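Local atomic coordinates of chlorella virus DNA ligase-adenylate (Chlorella virus, PDB entry 1FVI), a protein that probably seals nicks in duplex DNA as an ATP-dependent DNA ligase, and is captured here with AMP covalently attached to the enzyme. Residues Glu12-Val17 and Asn142-Leu147; Pro25-Ile30 and Asp64-Ile69; Glu160-Arg165 and Leu184-Phe189. The protein carries 1 engineered substitution. All coordinates share one frame; numbering follows the deposited sequence.

Interaction 1 (Glu12-Val17 and Asn142-Leu147); sequences ENIEDV and NNITEL
The side chains of Ile14 and Leu147 run antiparallel alongside one another where the loop after strand 9-10 meets the first turn of helix 144-156. The meeting is apolar. CG1 of Ile14 lies 3.6 Å from CD1 of Leu147, and the same methyl receives CG2 of Val17 at 3.8 Å, those two side chains approaching tip to tip. One methyl of the helix is thus held by two residues of the loop, Ile14 in the 3-10 turn 14-16 and Val17 just after it, both pointing toward the helix. Ile14 turns CG1 away from its own N (chi1 -162°), which carries CD1 on to CG2 of Ile144, 3.7 Å away. At the border CD1 of Ile144 rests 4.0 Å from the aliphatic CG of the exposed Glu15.

Polar bonds shape each partner separately. Asn13 OD1 accepts from the backbone N of Glu15 at 2.8 Å, closing an Asx turn in which the donor stands well above the carbonyl plane. Asn143 occupies the N-cap position of the helix, and before it N of Asn142 donates to Glu146 OE1 (2.9 Å), meeting the carboxylate from above its plane.

Val17 also touches Ile164, and Leu147 touches Val162, both of strand 162-165. Here a helix and a loop pack together against the back of a sheet in the ATP-dependent DNA ligase domain, the side chain of Leu147 lying about 12 Å from AMP.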
loop_
_atom_site.group_PDB
_atom_site.type_symbol
_atom_site.label_atom_id
_atom_site.label_comp_id
_atom_site.label_asym_id
_atom_site.label_seq_id
_atom_site.Cartn_x
_atom_site.Cartn_y
_atom_site.Cartn_z
ATOM N N GLU A 12 -11.582 14.216 -2.887
ATOM C CA GLU A 12 -11.788 14.995 -1.674
ATOM C C GLU A 12 -13.113 14.605 -1.034
ATOM O O GLU A 12 -13.196 14.414 0.180
ATOM C CB GLU A 12 -11.752 16.502 -1.974
ATOM C CG GLU A 12 -10.376 17.039 -2.409
ATOM C CD GLU A 12 -10.259 17.351 -3.909
ATOM O OE1 GLU A 12 -9.549 18.329 -4.247
ATOM O OE2 GLU A 12 -10.855 16.626 -4.747
ATOM N N ASN A 13 -14.152 14.483 -1.850
ATOM C CA ASN A 13 -15.466 14.095 -1.348
ATOM C C ASN A 13 -15.715 12.629 -1.719
ATOM O O ASN A 13 -15.832 12.277 -2.905
ATOM C CB ASN A 13 -16.549 15.017 -1.940
ATOM C CG ASN A 13 -17.979 14.567 -1.611
ATOM O OD1 ASN A 13 -18.206 13.731 -0.731
ATOM N ND2 ASN A 13 -18.948 15.125 -2.329
ATOM N N ILE A 14 -15.766 11.775 -0.699
ATOM C CA ILE A 14 -16.000 10.352 -0.908
ATOM C C ILE A 14 -17.309 10.085 -1.653
ATOM O O ILE A 14 -17.448 9.065 -2.330
ATOM C CB ILE A 14 -15.972 9.551 0.428
ATOM C CG1 ILE A 14 -15.775 8.070 0.128
ATOM C CG2 ILE A 14 -17.276 9.741 1.220
ATOM C CD1 ILE A 14 -15.650 7.218 1.364
ATOM N N GLU A 15 -18.258 11.014 -1.567
ATOM C CA GLU A 15 -19.518 10.824 -2.261
ATOM C C GLU A 15 -19.366 11.018 -3.779
ATOM O O GLU A 15 -20.289 10.718 -4.540
ATOM C CB GLU A 15 -20.604 11.714 -1.672
ATOM C CG GLU A 15 -20.814 11.480 -0.180
ATOM C CD GLU A 15 -22.207 11.872 0.314
ATOM O OE1 GLU A 15 -23.039 12.353 -0.496
ATOM O OE2 GLU A 15 -22.474 11.679 1.522
ATOM N N ASP A 16 -18.174 11.446 -4.208
ATOM C CA ASP A 16 -17.881 11.647 -5.631
ATOM C C ASP A 16 -17.551 10.348 -6.362
ATOM O O ASP A 16 -17.624 10.296 -7.592
ATOM C CB ASP A 16 -16.693 12.603 -5.825
ATOM C CG ASP A 16 -17.086 14.082 -5.754
ATOM O OD1 ASP A 16 -18.240 14.436 -6.083
ATOM O OD2 ASP A 16 -16.217 14.903 -5.396
ATOM N N VAL A 17 -17.204 9.303 -5.608
ATOM C CA VAL A 17 -16.805 8.014 -6.185
ATOM C C VAL A 17 -17.908 7.307 -6.944
ATOM O O VAL A 17 -19.000 7.140 -6.429
ATOM C CB VAL A 17 -16.251 7.058 -5.103
ATOM C CG1 VAL A 17 -15.914 5.703 -5.695
ATOM C CG2 VAL A 17 -14.996 7.637 -4.484
ATOM N N ASN A 142 -18.269 -1.675 -3.623
ATOM C CA ASN A 142 -19.605 -1.346 -4.093
ATOM C C ASN A 142 -20.275 -0.146 -3.476
ATOM O O ASN A 142 -21.230 0.386 -4.047
ATOM C CB ASN A 142 -20.516 -2.552 -3.918
ATOM C CG ASN A 142 -20.115 -3.715 -4.789
ATOM O OD1 ASN A 142 -19.778 -3.549 -5.966
ATOM N ND2 ASN A 142 -20.153 -4.903 -4.221
ATOM N N ASN A 143 -19.812 0.255 -2.295
ATOM C CA ASN A 143 -20.407 1.391 -1.584
ATOM C C ASN A 143 -19.403 2.113 -0.667
ATOM O O ASN A 143 -18.261 1.656 -0.481
ATOM C CB ASN A 143 -21.665 0.948 -0.791
ATOM C CG ASN A 143 -21.394 -0.214 0.169
ATOM O OD1 ASN A 143 -21.915 -1.323 -0.004
ATOM N ND2 ASN A 143 -20.572 0.033 1.170
ATOM N N ILE A 144 -19.833 3.249 -0.115
ATOM C CA ILE A 144 -18.994 4.065 0.773
ATOM C C ILE A 144 -18.485 3.323 2.026
ATOM O O ILE A 144 -17.331 3.473 2.414
ATOM C CB ILE A 144 -19.735 5.380 1.155
ATOM C CG1 ILE A 144 -19.835 6.273 -0.085
ATOM C CG2 ILE A 144 -19.047 6.073 2.353
ATOM C CD1 ILE A 144 -20.629 7.509 0.101
ATOM N N THR A 145 -19.344 2.516 2.635
ATOM C CA THR A 145 -18.974 1.741 3.812
ATOM C C THR A 145 -17.833 0.808 3.447
ATOM O O THR A 145 -16.856 0.689 4.189
ATOM C CB THR A 145 -20.154 0.902 4.287
ATOM O OG1 THR A 145 -21.326 1.725 4.307
ATOM C CG2 THR A 145 -19.896 0.335 5.681
ATOM N N GLU A 146 -17.955 0.164 2.290
ATOM C CA GLU A 146 -16.916 -0.733 1.808
ATOM C C GLU A 146 -15.603 -0.003 1.520
ATOM O O GLU A 146 -14.519 -0.536 1.796
ATOM C CB GLU A 146 -17.395 -1.505 0.585
ATOM C CG GLU A 146 -18.278 -2.708 0.944
ATOM C CD GLU A 146 -18.626 -3.581 -0.254
ATOM O OE1 GLU A 146 -18.047 -3.392 -1.336
ATOM O OE2 GLU A 146 -19.496 -4.459 -0.117
ATOM N N LEU A 147 -15.701 1.222 0.997
ATOM C CA LEU A 147 -14.523 2.047 0.699
ATOM C C LEU A 147 -13.755 2.394 1.986
ATOM O O LEU A 147 -12.539 2.220 2.064
ATOM C CB LEU A 147 -14.933 3.345 -0.017
ATOM C CG LEU A 147 -14.226 3.707 -1.334
ATOM C CD1 LEU A 147 -14.336 5.201 -1.595
ATOM C CD2 LEU A 147 -12.780 3.298 -1.303
#

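Interaction 2 (Pro25-Ile30 and Asp64-Ile69); sequences PKIAGI and DGEISI. Engineered in segment 25-30: Ala28 (natural residue Asp). With AMP (adenosine monophosphate), chain C.
Ile30 and Ile67 exchange two nearly straight backbone bonds, Ile30 N to Ile67 O at 2.9 Å and Ile67 N to Ile30 O at 2.7 Å. They form an antiparallel hydrogen-bonded pair, which joins the chain leaving the nucleotide to strand 63-68. On the nucleotide itself, Lys26 NZ is bonded covalently to the phosphorus of AMP, the enzyme-adenylate linkage. The hydrogen bonds that 25-30 makes to the adenine come from its backbone. Ile27 N donates to AMP N7 at 3.0 Å. AMP N6 donates to Pro25 O at 3.1 Å.

The lysine and Gly29 belong to the KxDG signature of the covalent nucleotidyltransferases, whose aspartate is replaced here by the engineered Ala28; Asp64 to Glu66 supply the DGE element that commonly accompanies it. Glu66 folds back through a bend at chi2 (-86°), bringing its carboxylate between ribose and peptide chain. OE1 comes within 3.2 Å of C1' of AMP, whereas OE2 lies against the Gly29-Ile30 peptide without bonding to it. Water 1 sits between Glu66 OE1 (2.6 Å) and Gly29 O and can donate to either.

In the packing beyond, the arms of Ile27 and Glu66 pass in opposing senses, CG2 of Ile27 being 3.9 Å from CB of Glu66, and Phe97 touches the glutamate from strand 92-99. Farther along, Ile30 and Ile67 share one face of the sheet, where Val81 of helix 74-82 touches both.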
loop_
_atom_site.group_PDB
_atom_site.type_symbol
_atom_site.label_atom_id
_atom_site.label_comp_id
_atom_site.label_asym_id
_atom_site.label_seq_id
_atom_site.Cartn_x
_atom_site.Cartn_y
_atom_site.Cartn_z
ATOM N N PRO A 25 -4.069 -0.572 -2.716
ATOM C CA PRO A 25 -3.449 0.232 -1.661
ATOM C C PRO A 25 -2.498 1.298 -2.170
ATOM O O PRO A 25 -1.754 1.080 -3.130
ATOM C CB PRO A 25 -2.713 -0.809 -0.832
ATOM C CG PRO A 25 -2.295 -1.798 -1.853
ATOM C CD PRO A 25 -3.537 -1.946 -2.702
ATOM N N LYS A 26 -2.564 2.471 -1.549
ATOM C CA LYS A 26 -1.676 3.565 -1.912
ATOM C C LYS A 26 -0.287 3.223 -1.331
ATOM O O LYS A 26 -0.084 3.206 -0.114
ATOM C CB LYS A 26 -2.205 4.889 -1.347
ATOM C CG LYS A 26 -1.542 6.171 -1.873
ATOM C CD LYS A 26 -2.267 7.380 -1.295
ATOM C CE LYS A 26 -1.870 8.714 -1.940
ATOM N NZ LYS A 26 -0.438 9.112 -1.740
ATOM N N ILE A 27 0.644 2.883 -2.217
ATOM C CA ILE A 27 2.000 2.528 -1.815
ATOM C C ILE A 27 2.965 3.729 -1.775
ATOM O O ILE A 27 2.985 4.594 -2.678
ATOM C CB ILE A 27 2.586 1.428 -2.768
ATOM C CG1 ILE A 27 1.690 0.197 -2.760
ATOM C CG2 ILE A 27 4.018 1.052 -2.375
ATOM C CD1 ILE A 27 1.722 -0.553 -4.052
ATOM N N ALA A 28 3.744 3.772 -0.697
ATOM C CA ALA A 28 4.764 4.785 -0.497
ATOM C C ALA A 28 6.011 4.109 -1.070
ATOM O O ALA A 28 6.586 3.211 -0.450
ATOM C CB ALA A 28 4.944 5.068 0.996
ATOM N N GLY A 29 6.375 4.461 -2.293
ATOM C CA GLY A 29 7.538 3.835 -2.884
ATOM C C GLY A 29 8.056 4.557 -4.111
ATOM O O GLY A 29 7.782 5.743 -4.324
ATOM N N ILE A 30 8.818 3.830 -4.921
ATOM C CA ILE A 30 9.391 4.393 -6.130
ATOM C C ILE A 30 8.649 3.844 -7.335
ATOM O O ILE A 30 8.669 2.625 -7.593
ATOM C CB ILE A 30 10.918 4.064 -6.233
ATOM C CG1 ILE A 30 11.644 4.529 -4.961
ATOM C CG2 ILE A 30 11.555 4.746 -7.479
ATOM C CD1 ILE A 30 11.535 6.069 -4.689
ATOM N N ASP A 64 3.841 -1.759 -14.955
ATOM C CA ASP A 64 3.783 -0.547 -14.153
ATOM C C ASP A 64 3.627 -0.935 -12.672
ATOM O O ASP A 64 2.903 -1.889 -12.343
ATOM C CB ASP A 64 2.637 0.348 -14.615
ATOM C CG ASP A 64 2.753 1.753 -14.075
ATOM O OD1 ASP A 64 3.754 2.052 -13.370
ATOM O OD2 ASP A 64 1.838 2.557 -14.369
ATOM N N GLY A 65 4.324 -0.214 -11.792
ATOM C CA GLY A 65 4.264 -0.545 -10.377
ATOM C C GLY A 65 5.130 0.281 -9.446
ATOM O O GLY A 65 5.597 1.371 -9.794
ATOM N N GLU A 66 5.322 -0.240 -8.239
ATOM C CA GLU A 66 6.090 0.446 -7.203
ATOM C C GLU A 66 7.164 -0.417 -6.567
ATOM O O GLU A 66 6.906 -1.548 -6.117
ATOM C CB GLU A 66 5.148 0.904 -6.067
ATOM C CG GLU A 66 4.125 1.993 -6.417
ATOM C CD GLU A 66 4.673 3.387 -6.279
ATOM O OE1 GLU A 66 4.074 4.299 -6.858
ATOM O OE2 GLU A 66 5.674 3.593 -5.575
ATOM N N ILE A 67 8.361 0.143 -6.485
ATOM C CA ILE A 67 9.466 -0.562 -5.847
ATOM C C ILE A 67 9.464 -0.095 -4.388
ATOM O O ILE A 67 9.189 1.073 -4.101
ATOM C CB ILE A 67 10.843 -0.191 -6.486
ATOM C CG1 ILE A 67 10.801 -0.395 -8.010
ATOM C CG2 ILE A 67 11.984 -1.008 -5.840
ATOM C CD1 ILE A 67 12.011 0.184 -8.747
ATOM N N SER A 68 9.750 -1.018 -3.477
ATOM C CA SER A 68 9.807 -0.702 -2.067
ATOM C C SER A 68 10.478 -1.806 -1.288
ATOM O O SER A 68 10.371 -2.970 -1.650
ATOM C CB SER A 68 8.403 -0.488 -1.504
ATOM O OG SER A 68 7.621 -1.642 -1.702
ATOM N N ILE A 69 11.215 -1.415 -0.251
ATOM C CA ILE A 69 11.876 -2.361 0.650
ATOM C C ILE A 69 10.872 -2.498 1.799
ATOM O O ILE A 69 10.681 -1.569 2.594
ATOM C CB ILE A 69 13.217 -1.807 1.159
ATOM C CG1 ILE A 69 14.112 -1.450 -0.028
ATOM C CG2 ILE A 69 13.896 -2.838 2.028
ATOM C CD1 ILE A 69 15.455 -0.878 0.349
HETATM P P AMP C . 0.261 10.104 -2.575
HETATM O O1P AMP C . -0.307 11.446 -2.682
HETATM O O3P AMP C . 1.755 10.482 -2.207
HETATM O "O5'" AMP C . 0.417 9.495 -3.943
HETATM C "C5'" AMP C . 1.141 8.179 -4.106
HETATM C "C4'" AMP C . 1.824 8.043 -5.449
HETATM O "O4'" AMP C . 2.087 6.648 -5.622
HETATM C "C3'" AMP C . 0.949 8.482 -6.646
HETATM O "O3'" AMP C . 1.663 9.156 -7.682
HETATM C "C2'" AMP C . 0.432 7.207 -7.219
HETATM O "O2'" AMP C . 0.256 7.336 -8.625
HETATM C "C1'" AMP C . 1.452 6.144 -6.772
HETATM N N9 AMP C . 0.787 4.904 -6.419
HETATM C C8 AMP C . 0.995 4.222 -5.241
HETATM N N7 AMP C . 0.259 3.148 -5.199
HETATM C C5 AMP C . -0.472 3.095 -6.377
HETATM C C6 AMP C . -1.415 2.191 -6.890
HETATM N N6 AMP C . -1.808 1.084 -6.217
HETATM N N1 AMP C . -1.921 2.481 -8.102
HETATM C C2 AMP C . -1.535 3.558 -8.748
HETATM N N3 AMP C . -0.656 4.498 -8.387
HETATM C C4 AMP C . -0.123 4.232 -7.159
HETATM O O HOH W 1 5.379 6.479 -6.125
#

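Interaction 3 (Glu160-Arg165 and Leu184-Phe189); sequences EGVMIR and LKMKQF. With AMP (adenosine monophosphate), chain C; SO4 (sulfate ion), chain B.
Lys185 NZ, at the end of a side chain that starts out beside Met163, is gripped by two anions: it donates to O1P of AMP at 2.7 Å and to O2 of a sulfate at 2.8 Å. The sulfate, probably from the crystallisation liquor, is also held by Arg41. Beyond CG the lysine is extended, and this carries its ammonium group away from the strand to the phosphate. Its base stays with Met163, whose SD is 3.6 Å from CB of Lys185. Bends at chi2 and chi3 (-59° and -68°) curl the methionine over one face of the adenine, CG 3.4 Å from C6 of AMP.

Met163 and Lys185 form a non-hydrogen-bonded pair between neighbouring antiparallel strands of a mixed sheet, with strand 21-25 on the other side of 162-165. The hydrogen-bonded pairs Val162-Met186 and Ile164-Leu184 flank it. The segments carry the EGV and KxK elements of the covalent nucleotidyltransferase family, the second lysine being Lys187, which binds AMP in another structure of this protein. Here Lys187 NZ donates to water 2, which in turn donates to Glu160 OE2 and so bridges two opposite charges.

Val162, Ile164, Leu184 and Met186 occupy the face turned away from the nucleotide. Val162 and Met186 extend together from neighbouring strands, and CG1 of Val162 is 3.4 Å from CE of Met186. The valine is nearly eclipsed (chi1 -2°), which may reflect strain or the modelling of this tight spot. Ile164 crosses Met186 at a slant, its CD1 3.9 Å from CB of Met186, while helix 144-156 covers this face, Glu151 touching Met186.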
loop_
_atom_site.group_PDB
_atom_site.type_symbol
_atom_site.label_atom_id
_atom_site.label_comp_id
_atom_site.label_asym_id
_atom_site.label_seq_id
_atom_site.Cartn_x
_atom_site.Cartn_y
_atom_site.Cartn_z
ATOM N N GLU A 160 -0.470 3.947 2.708
ATOM C CA GLU A 160 -0.844 5.366 2.836
ATOM C C GLU A 160 -2.332 5.692 2.776
ATOM O O GLU A 160 -2.778 6.684 3.340
ATOM C CB GLU A 160 -0.160 6.200 1.731
ATOM C CG GLU A 160 1.359 6.245 1.754
ATOM C CD GLU A 160 1.902 6.883 3.017
ATOM O OE1 GLU A 160 2.306 6.139 3.943
ATOM O OE2 GLU A 160 1.927 8.129 3.084
ATOM N N GLY A 161 -3.075 4.913 2.013
ATOM C CA GLY A 161 -4.486 5.175 1.844
ATOM C C GLY A 161 -4.874 4.306 0.681
ATOM O O GLY A 161 -4.255 3.256 0.482
ATOM N N VAL A 162 -5.833 4.746 -0.130
ATOM C CA VAL A 162 -6.274 3.932 -1.268
ATOM C C VAL A 162 -6.281 4.584 -2.646
ATOM O O VAL A 162 -6.384 5.811 -2.792
ATOM C CB VAL A 162 -7.639 3.168 -0.972
ATOM C CG1 VAL A 162 -8.141 3.436 0.460
ATOM C CG2 VAL A 162 -8.707 3.465 -2.003
ATOM N N MET A 163 -6.069 3.744 -3.650
ATOM C CA MET A 163 -6.073 4.173 -5.048
ATOM C C MET A 163 -7.318 3.582 -5.705
ATOM O O MET A 163 -7.536 2.373 -5.650
ATOM C CB MET A 163 -4.800 3.714 -5.769
ATOM C CG MET A 163 -3.515 4.243 -5.133
ATOM S SD MET A 163 -3.391 6.035 -5.048
ATOM C CE MET A 163 -3.237 6.474 -6.804
ATOM N N ILE A 164 -8.122 4.453 -6.313
ATOM C CA ILE A 164 -9.384 4.098 -6.978
ATOM C C ILE A 164 -9.344 4.167 -8.524
ATOM O O ILE A 164 -8.866 5.147 -9.111
ATOM C CB ILE A 164 -10.520 5.036 -6.491
ATOM C CG1 ILE A 164 -10.602 5.005 -4.962
ATOM C CG2 ILE A 164 -11.850 4.601 -7.083
ATOM C CD1 ILE A 164 -11.337 6.174 -4.357
ATOM N N ARG A 165 -9.904 3.144 -9.166
ATOM C CA ARG A 165 -9.949 3.091 -10.622
ATOM C C ARG A 165 -11.274 2.585 -11.174
ATOM O O ARG A 165 -11.878 1.646 -10.632
ATOM C CB ARG A 165 -8.851 2.172 -11.170
ATOM C CG ARG A 165 -7.423 2.555 -10.834
ATOM C CD ARG A 165 -6.516 2.267 -12.014
ATOM N NE ARG A 165 -5.152 1.928 -11.618
ATOM C CZ ARG A 165 -4.148 1.732 -12.476
ATOM N NH1 ARG A 165 -4.334 1.860 -13.787
ATOM N NH2 ARG A 165 -2.969 1.320 -12.034
ATOM N N LEU A 184 -7.670 7.631 -9.032
ATOM C CA LEU A 184 -7.912 8.587 -7.957
ATOM C C LEU A 184 -7.239 8.171 -6.650
ATOM O O LEU A 184 -7.181 6.989 -6.312
ATOM C CB LEU A 184 -9.425 8.735 -7.695
ATOM C CG LEU A 184 -10.422 8.977 -8.842
ATOM C CD1 LEU A 184 -11.833 8.965 -8.269
ATOM C CD2 LEU A 184 -10.145 10.286 -9.569
ATOM N N LYS A 185 -6.715 9.150 -5.921
ATOM C CA LYS A 185 -6.097 8.862 -4.637
ATOM C C LYS A 185 -6.997 9.350 -3.502
ATOM O O LYS A 185 -7.584 10.441 -3.555
ATOM C CB LYS A 185 -4.651 9.385 -4.534
ATOM C CG LYS A 185 -4.374 10.786 -4.974
ATOM C CD LYS A 185 -2.868 10.998 -5.047
ATOM C CE LYS A 185 -2.503 12.458 -5.148
ATOM N NZ LYS A 185 -1.033 12.667 -5.023
ATOM N N MET A 186 -7.140 8.487 -2.505
ATOM C CA MET A 186 -8.002 8.756 -1.378
ATOM C C MET A 186 -7.361 8.560 -0.016
ATOM O O MET A 186 -6.798 7.522 0.281
ATOM C CB MET A 186 -9.245 7.872 -1.481
ATOM C CG MET A 186 -10.124 7.913 -0.251
ATOM S SD MET A 186 -11.517 6.821 -0.350
ATOM C CE MET A 186 -10.897 5.482 0.487
ATOM N N LYS A 187 -7.440 9.601 0.793
ATOM C CA LYS A 187 -6.931 9.582 2.153
ATOM C C LYS A 187 -8.035 10.279 2.950
ATOM O O LYS A 187 -8.002 11.479 3.185
ATOM C CB LYS A 187 -5.575 10.301 2.235
ATOM C CG LYS A 187 -4.442 9.536 1.525
ATOM C CD LYS A 187 -3.202 10.388 1.308
ATOM C CE LYS A 187 -2.506 10.731 2.605
ATOM N NZ LYS A 187 -1.314 11.604 2.377
ATOM N N GLN A 188 -9.073 9.509 3.255
ATOM C CA GLN A 188 -10.224 10.022 3.966
ATOM C C GLN A 188 -10.116 9.955 5.484
ATOM O O GLN A 188 -10.864 10.641 6.171
ATOM C CB GLN A 188 -11.493 9.316 3.485
ATOM C CG GLN A 188 -11.866 9.607 2.029
ATOM C CD GLN A 188 -12.443 11.004 1.810
ATOM O OE1 GLN A 188 -13.441 11.378 2.420
ATOM N NE2 GLN A 188 -11.835 11.761 0.916
ATOM N N PHE A 189 -9.190 9.149 6.007
ATOM C CA PHE A 189 -9.022 9.037 7.459
ATOM C C PHE A 189 -8.251 10.226 8.007
ATOM O O PHE A 189 -7.387 10.783 7.326
ATOM C CB PHE A 189 -8.358 7.719 7.879
ATOM C CG PHE A 189 -9.297 6.549 7.922
ATOM C CD1 PHE A 189 -10.322 6.428 6.996
ATOM C CD2 PHE A 189 -9.108 5.526 8.844
ATOM C CE1 PHE A 189 -11.141 5.302 6.980
ATOM C CE2 PHE A 189 -9.934 4.380 8.838
ATOM C CZ PHE A 189 -10.944 4.271 7.906
HETATM P P AMP C . 0.261 10.104 -2.575
HETATM O O1P AMP C . -0.307 11.446 -2.682
HETATM O O3P AMP C . 1.755 10.482 -2.207
HETATM O "O5'" AMP C . 0.417 9.495 -3.943
HETATM C "C5'" AMP C . 1.141 8.179 -4.106
HETATM C "C4'" AMP C . 1.824 8.043 -5.449
HETATM O "O4'" AMP C . 2.087 6.648 -5.622
HETATM C "C3'" AMP C . 0.949 8.482 -6.646
HETATM O "O3'" AMP C . 1.663 9.156 -7.682
HETATM C "C2'" AMP C . 0.432 7.207 -7.219
HETATM O "O2'" AMP C . 0.256 7.336 -8.625
HETATM C "C1'" AMP C . 1.452 6.144 -6.772
HETATM N N9 AMP C . 0.787 4.904 -6.419
HETATM C C8 AMP C . 0.995 4.222 -5.241
HETATM N N7 AMP C . 0.259 3.148 -5.199
HETATM C C5 AMP C . -0.472 3.095 -6.377
HETATM C C6 AMP C . -1.415 2.191 -6.890
HETATM N N6 AMP C . -1.808 1.084 -6.217
HETATM N N1 AMP C . -1.921 2.481 -8.102
HETATM C C2 AMP C . -1.535 3.558 -8.748
HETATM N N3 AMP C . -0.656 4.498 -8.387
HETATM C C4 AMP C . -0.123 4.232 -7.159
HETATM S S SO4 B . 1.847 12.633 -7.149
HETATM O O1 SO4 B . 2.361 13.432 -8.256
HETATM O O2 SO4 B . 0.407 12.274 -7.379
HETATM O O3 SO4 B . 1.962 13.367 -5.786
HETATM O O4 SO4 B . 2.691 11.370 -6.994
HETATM O O HOH W 2 0.747 9.513 1.431
#

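Interactions 2 and 3 share the AMP, whereas interaction 1 lies behind the sheet that interaction 3 helps to build. The centres of interactions 1 and 3 are about 10 Å apart, and helix 144-156 leads in the chain into strand 162-165; Leu147 CD2 meets Met186 CE at 3.4 Å. Interaction 2, centred about 14 Å from interaction 3, joins it where Lys26 N lies 2.8 Å from Gly161 O, a probable hydrogen bond. Along the chain, interaction 2 falls between the two segments of interaction 1, and interaction 3 follows both. The adenylated lysine thus lies between two sheets, with helix 144-156 backing the one that carries interaction 3.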